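Local coordinates for NAD(P)-dependent oxidoreductase (Pseudomonas putida, PDB 7A3W), which is an imine reductase that probably uses NADPH as hydride donor, with activity in conjugate reduction and reductive amination, at residues B[9-14]-B[67-72]. Numbering follows the deposited sequence.
Sequences PSVSVL and LIIICM. With NDP (NADPH dihydro-nicotinamide-adenine-dinucleotide phosphate), chain F.
The flat peptide groups of Ser-12 and Leu-14 join those of Leu-67, Ile-69 and Cys-71 in one sheet, with Val-11, Val-13, Leu-67 and Ile-69 on one face and Ser-12, Leu-14, Ile-68 and Ile-70 on the other. Helix 18-29 packs over Val-11 and Ile-69, while helix 75-83 meets Ile-70 and Met-72. At the flanks, strand 33-37 bonds to Val-11 and Val-13, and strand 95-98 to Ile-68. These are the two central parallel strands of a Rossmann fold, where the chain, having built outward from strand 10-14, returns to its other side and opens the dinucleotide cleft at the C-terminal ends of the strands.

Segment 9-14 uses Ser-12 and Leu-14 for both donor and acceptor. Ser-12 N reaches Leu-67 O at 2.9 Å in an almost straight bond (175°), whereas Ile-69 N approaches Ser-12 O at 2.8 Å from 30° off the carbonyl plane. Leu-14 N to Ile-69 O repeats the pattern, and Cys-71 N to Leu-14 O carries it one residue past strand 67-70.

The side chains interlock differently on the two faces. Val-11 stands alongside Leu-67, and its CG1, anti to the backbone nitrogen (chi1 -176°), also meets Ile-69 CD1 at 3.6 Å. Opposite, Leu-14 branch CD1 leans across to Ile-68 CG2 (3.6 Å), while CD2 and the CB stem lie beside Ile-70 CD1. The buried Ser-12 hydroxyl, next to Ile-68 CD1, is satisfied by Ala-61 O and Ser-65 OG.

Past the strand, the chain meets the cofactor. Met-72 runs back beside Leu-14, its CE pressed tightly against Leu-14 CB at 3.4 Å, and its CG lies near adenine N3A of NADPH. Cys-71 SG sits 3.6 Å from ribose O4D on the nicotinamide side.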
loop_
_atom_site.group_PDB
_atom_site.type_symbol
_atom_site.label_atom_id
_atom_site.label_comp_id
_atom_site.label_asym_id
_atom_site.label_seq_id
_atom_site.Cartn_x
_atom_site.Cartn_y
_atom_site.Cartn_z
ATOM N N PRO B 9 13.997 -20.025 -30.438
ATOM C CA PRO B 9 12.808 -20.692 -30.967
ATOM C C PRO B 9 11.636 -19.722 -31.171
ATOM O O PRO B 9 11.723 -18.580 -30.772
ATOM C CB PRO B 9 12.485 -21.692 -29.859
ATOM C CG PRO B 9 12.903 -20.943 -28.608
ATOM C CD PRO B 9 14.196 -20.253 -29.002
ATOM N N SER B 10 10.587 -20.191 -31.832
ATOM C CA SER B 10 9.397 -19.364 -32.152
ATOM C C SER B 10 8.516 -19.256 -30.910
ATOM O O SER B 10 8.401 -20.256 -30.159
ATOM C CB SER B 10 8.624 -19.896 -33.329
ATOM O OG SER B 10 7.453 -19.094 -33.563
ATOM N N VAL B 11 7.925 -18.076 -30.704
ATOM C CA VAL B 11 6.897 -17.859 -29.655
ATOM C C VAL B 11 5.685 -17.246 -30.336
ATOM O O VAL B 11 5.888 -16.438 -31.204
ATOM C CB VAL B 11 7.422 -16.962 -28.536
ATOM C CG1 VAL B 11 6.394 -16.834 -27.433
ATOM C CG2 VAL B 11 8.743 -17.493 -28.002
ATOM N N SER B 12 4.488 -17.610 -29.905
ATOM C CA SER B 12 3.236 -16.986 -30.385
ATOM C C SER B 12 2.629 -16.164 -29.238
ATOM O O SER B 12 2.764 -16.564 -28.072
ATOM C CB SER B 12 2.276 -18.003 -30.929
ATOM O OG SER B 12 2.792 -18.653 -32.094
ATOM N N VAL B 13 2.085 -14.998 -29.567
ATOM C CA VAL B 13 1.370 -14.101 -28.621
ATOM C C VAL B 13 -0.012 -13.875 -29.220
ATOM O O VAL B 13 -0.091 -13.445 -30.374
ATOM C CB VAL B 13 2.137 -12.785 -28.387
ATOM C CG1 VAL B 13 1.349 -11.802 -27.527
ATOM C CG2 VAL B 13 3.535 -13.048 -27.803
ATOM N N LEU B 14 -1.049 -14.201 -28.463
ATOM C CA LEU B 14 -2.458 -14.004 -28.875
ATOM C C LEU B 14 -3.038 -12.927 -27.957
ATOM O O LEU B 14 -3.085 -13.126 -26.756
ATOM C CB LEU B 14 -3.227 -15.319 -28.745
ATOM C CG LEU B 14 -2.972 -16.369 -29.822
ATOM C CD1 LEU B 14 -1.568 -16.939 -29.729
ATOM C CD2 LEU B 14 -4.005 -17.486 -29.712
ATOM N N LEU B 67 5.547 -22.495 -27.853
ATOM C CA LEU B 67 5.200 -21.652 -26.677
ATOM C C LEU B 67 4.171 -20.594 -27.097
ATOM O O LEU B 67 4.474 -19.764 -27.953
ATOM C CB LEU B 67 6.456 -20.981 -26.115
ATOM C CG LEU B 67 6.214 -20.028 -24.945
ATOM C CD1 LEU B 67 5.535 -20.741 -23.795
ATOM C CD2 LEU B 67 7.518 -19.380 -24.504
ATOM N N ILE B 68 2.974 -20.688 -26.544
ATOM C CA ILE B 68 1.801 -19.869 -26.930
ATOM C C ILE B 68 1.394 -19.027 -25.716
ATOM O O ILE B 68 0.838 -19.587 -24.743
ATOM C CB ILE B 68 0.632 -20.754 -27.375
ATOM C CG1 ILE B 68 1.008 -21.897 -28.326
ATOM C CG2 ILE B 68 -0.477 -19.858 -27.912
ATOM C CD1 ILE B 68 1.792 -21.487 -29.561
ATOM N N ILE B 69 1.594 -17.718 -25.791
ATOM C CA ILE B 69 1.314 -16.778 -24.665
ATOM C C ILE B 69 -0.013 -16.085 -24.956
ATOM O O ILE B 69 -0.158 -15.529 -26.042
ATOM C CB ILE B 69 2.460 -15.779 -24.483
ATOM C CG1 ILE B 69 3.749 -16.504 -24.087
ATOM C CG2 ILE B 69 2.067 -14.703 -23.489
ATOM C CD1 ILE B 69 4.983 -15.669 -24.301
ATOM N N ILE B 70 -0.946 -16.148 -24.022
ATOM C CA ILE B 70 -2.306 -15.561 -24.188
ATOM C C ILE B 70 -2.366 -14.300 -23.335
ATOM O O ILE B 70 -2.012 -14.365 -22.151
ATOM C CB ILE B 70 -3.391 -16.542 -23.745
ATOM C CG1 ILE B 70 -3.181 -17.954 -24.279
ATOM C CG2 ILE B 70 -4.776 -15.984 -24.109
ATOM C CD1 ILE B 70 -3.103 -18.045 -25.784
ATOM N N CYS B 71 -2.773 -13.183 -23.901
ATOM C CA CYS B 71 -2.942 -11.920 -23.148
ATOM C C CYS B 71 -4.144 -11.167 -23.706
ATOM O O CYS B 71 -3.998 -10.060 -24.240
ATOM C CB CYS B 71 -1.686 -11.069 -23.183
ATOM S SG CYS B 71 -1.711 -9.839 -21.863
ATOM N N MET B 72 -5.295 -11.787 -23.596
ATOM C CA MET B 72 -6.574 -11.187 -24.028
ATOM C C MET B 72 -7.237 -10.567 -22.794
ATOM O O MET B 72 -6.723 -10.679 -21.682
ATOM C CB MET B 72 -7.487 -12.245 -24.652
ATOM C CG MET B 72 -7.000 -12.755 -25.986
ATOM S SD MET B 72 -7.706 -14.378 -26.389
ATOM C CE MET B 72 -6.390 -15.014 -27.415
HETATM P PA NDP F . -6.532 -4.232 -23.635
HETATM O O1A NDP F . -5.481 -3.271 -24.110
HETATM O O2A NDP F . -7.973 -3.814 -23.454
HETATM O O5B NDP F . -6.495 -5.471 -24.648
HETATM C C5B NDP F . -7.535 -6.466 -24.615
HETATM C C4B NDP F . -7.159 -7.520 -25.623
HETATM O O4B NDP F . -8.163 -8.577 -25.619
HETATM C C3B NDP F . -7.057 -7.040 -27.075
HETATM O O3B NDP F . -6.096 -7.838 -27.728
HETATM C C2B NDP F . -8.470 -7.313 -27.565
HETATM O O2B NDP F . -8.653 -7.465 -28.978
HETATM C C1B NDP F . -8.665 -8.683 -26.931
HETATM N N9A NDP F . -10.053 -9.097 -26.888
HETATM C C8A NDP F . -11.108 -8.525 -26.229
HETATM N N7A NDP F . -12.236 -9.167 -26.420
HETATM C C5A NDP F . -11.886 -10.249 -27.216
HETATM C C6A NDP F . -12.627 -11.309 -27.769
HETATM N N6A NDP F . -13.937 -11.491 -27.570
HETATM N N1A NDP F . -11.958 -12.205 -28.523
HETATM C C2A NDP F . -10.644 -12.038 -28.728
HETATM N N3A NDP F . -9.846 -11.077 -28.281
HETATM C C4A NDP F . -10.540 -10.207 -27.522
HETATM O O3 NDP F . -6.112 -4.996 -22.301
HETATM P PN NDP F . -4.621 -5.166 -21.708
HETATM O O1N NDP F . -4.391 -3.956 -20.883
HETATM O O2N NDP F . -3.649 -5.459 -22.813
HETATM O O5D NDP F . -4.843 -6.387 -20.719
HETATM C C5D NDP F . -4.844 -7.766 -21.145
HETATM C C4D NDP F . -4.866 -8.641 -19.919
HETATM O O4D NDP F . -3.646 -8.452 -19.150
HETATM C C3D NDP F . -6.032 -8.399 -18.943
HETATM O O3D NDP F . -6.581 -9.647 -18.543
HETATM C C2D NDP F . -5.379 -7.601 -17.830
HETATM O O2D NDP F . -6.089 -7.739 -16.606
HETATM C C1D NDP F . -3.955 -8.161 -17.817
HETATM N N1N NDP F . -2.927 -7.196 -17.319
HETATM C C2N NDP F . -2.726 -5.959 -17.892
HETATM C C3N NDP F . -1.896 -5.019 -17.314
HETATM C C7N NDP F . -1.660 -3.668 -17.903
HETATM O O7N NDP F . -1.005 -2.865 -17.239
HETATM N N7N NDP F . -2.096 -3.354 -19.111
HETATM C C4N NDP F . -1.140 -5.380 -16.096
HETATM C C5N NDP F . -1.398 -6.706 -15.594
HETATM C C6N NDP F . -2.149 -7.569 -16.246
HETATM P P2B NDP F . -8.883 -6.102 -29.818
HETATM O O1X NDP F . -9.977 -5.358 -29.057
HETATM O O2X NDP F . -7.557 -5.389 -29.970
HETATM O O3X NDP F . -9.375 -6.712 -31.114
#